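Local structure of possible glutathione S-transferase (Rhodopseudomonas palustris, 3M8N) at residues V185-W188 with L189-V192. The protein probably acts as a glutathione transferase, joining glutathione to electrophilic substrates. Numbering follows the deposited sequence.
Sequences VNAW and LRRV
Trp188 and Val192 lie side by side, one turn apart, on the alpha-helix 183-193, the last helix of the all-helical C-terminal domain of this GST-fold protein. The methyl CG2 of Val192 sits over one face of the indole, a CH-pi contact 4.1 Å from the centroid of the five-membered ring and displaced toward the rim. Beneath this pair the backbone is tied by the straightest of the four i to i+4 bonds here, Val192 N to Trp188 O at 2.9 Å and 170°. With CG of Trp188 anti to the backbone N (chi1 172°), the six-membered ring swings toward Leu189, whose CD2 meets Trp188 CZ3 at 3.6 Å. The other methyl of Leu189, CD1, turns instead toward Val185, 4.3 Å from its CG1. Met143 of helix 129-146 touches Val185 and Trp188; from helix 160-169, Tyr166 touches both Leu189 and Val192, and Asp162 accepts a hydrogen bond from Trp188 NE1. Phe153, between those two helices, meets the indole edge-to-face. A leucine in place of Trp188 would probably leave the Asp162 carboxylate without this donor and open a gap beside Val192 and Leu189. On another side of the helix, Arg191 runs back across Trp188, bent at chi3, and its guanidinium, 49° from the indole plane, lies with one face over the carbonyl oxygen of Ala187. NH2 of Arg191 makes a long, weak ion pair with Asp151, while NH1 of Arg191 comes within 3.6 Å of Trp188 CB, near the plane of the indole at its edge.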
loop_
_atom_site.group_PDB
_atom_site.type_symbol
_atom_site.label_atom_id
_atom_site.label_comp_id
_atom_site.label_asym_id
_atom_site.label_seq_id
_atom_site.Cartn_x
_atom_site.Cartn_y
_atom_site.Cartn_z
ATOM N N VAL A 185 -16.140 -6.529 12.904
ATOM C CA VAL A 185 -15.220 -7.137 11.961
ATOM C C VAL A 185 -15.781 -8.402 11.452
ATOM O O VAL A 185 -15.721 -8.670 10.289
ATOM C CB VAL A 185 -13.752 -7.327 12.518
ATOM C CG1 VAL A 185 -12.911 -8.194 11.596
ATOM C CG2 VAL A 185 -13.073 -5.987 12.662
ATOM N N ASN A 186 -16.318 -9.202 12.340
ATOM C CA ASN A 186 -16.763 -10.496 11.943
ATOM C C ASN A 186 -18.017 -10.447 11.071
ATOM O O ASN A 186 -18.217 -11.287 10.208
ATOM C CB ASN A 186 -17.028 -11.308 13.207
ATOM C CG ASN A 186 -15.730 -11.747 13.965
ATOM O OD1 ASN A 186 -15.589 -11.458 15.165
ATOM N ND2 ASN A 186 -14.838 -12.497 13.294
ATOM N N ALA A 187 -18.863 -9.452 11.295
ATOM C CA ALA A 187 -20.074 -9.258 10.487
ATOM C C ALA A 187 -19.687 -8.855 9.077
ATOM O O ALA A 187 -20.278 -9.313 8.096
ATOM C CB ALA A 187 -21.005 -8.174 11.119
ATOM N N TRP A 188 -18.663 -8.001 9.005
ATOM C CA TRP A 188 -18.025 -7.588 7.735
ATOM C C TRP A 188 -17.452 -8.775 6.912
ATOM O O TRP A 188 -17.738 -8.933 5.720
ATOM C CB TRP A 188 -16.982 -6.473 7.997
ATOM C CG TRP A 188 -16.172 -6.162 6.792
ATOM C CD1 TRP A 188 -16.540 -5.407 5.742
ATOM C CD2 TRP A 188 -14.877 -6.650 6.502
ATOM N NE1 TRP A 188 -15.543 -5.361 4.804
ATOM C CE2 TRP A 188 -14.500 -6.117 5.253
ATOM C CE3 TRP A 188 -13.985 -7.474 7.184
ATOM C CZ2 TRP A 188 -13.271 -6.386 4.663
ATOM C CZ3 TRP A 188 -12.763 -7.718 6.616
ATOM C CH2 TRP A 188 -12.425 -7.177 5.348
ATOM N N LEU A 189 -16.724 -9.666 7.566
ATOM C CA LEU A 189 -16.226 -10.872 6.898
ATOM C C LEU A 189 -17.318 -11.665 6.304
ATOM O O LEU A 189 -17.177 -12.120 5.182
ATOM C CB LEU A 189 -15.411 -11.766 7.853
ATOM C CG LEU A 189 -14.145 -11.190 8.485
ATOM C CD1 LEU A 189 -13.768 -11.948 9.758
ATOM C CD2 LEU A 189 -13.042 -11.222 7.454
ATOM N N ARG A 190 -18.403 -11.857 7.057
ATOM C CA ARG A 190 -19.559 -12.600 6.553
ATOM C C ARG A 190 -20.203 -11.846 5.437
ATOM O O ARG A 190 -20.633 -12.455 4.506
ATOM C CB ARG A 190 -20.595 -12.962 7.656
ATOM C CG ARG A 190 -20.145 -14.157 8.595
ATOM C CD ARG A 190 -21.175 -14.639 9.731
ATOM N NE ARG A 190 -21.509 -13.548 10.664
ATOM C CZ ARG A 190 -20.899 -13.284 11.833
ATOM N NH1 ARG A 190 -19.912 -14.060 12.298
ATOM N NH2 ARG A 190 -21.279 -12.230 12.531
ATOM N N ARG A 191 -20.264 -10.519 5.495
ATOM C CA ARG A 191 -20.867 -9.752 4.409
ATOM C C ARG A 191 -20.107 -9.937 3.100
ATOM O O ARG A 191 -20.687 -10.151 2.032
ATOM C CB ARG A 191 -20.839 -8.322 4.839
ATOM C CG ARG A 191 -21.768 -7.443 4.175
ATOM C CD ARG A 191 -21.670 -6.030 4.781
ATOM N NE ARG A 191 -22.260 -5.979 6.102
ATOM C CZ ARG A 191 -21.648 -5.731 7.262
ATOM N NH1 ARG A 191 -20.369 -5.439 7.357
ATOM N NH2 ARG A 191 -22.371 -5.779 8.377
ATOM N N VAL A 192 -18.798 -9.911 3.187
ATOM C CA VAL A 192 -17.927 -10.212 2.072
ATOM C C VAL A 192 -18.095 -11.606 1.526
ATOM O O VAL A 192 -18.228 -11.804 0.343
ATOM C CB VAL A 192 -16.425 -9.941 2.408
ATOM C CG1 VAL A 192 -15.565 -10.369 1.264
ATOM C CG2 VAL A 192 -16.245 -8.495 2.648
#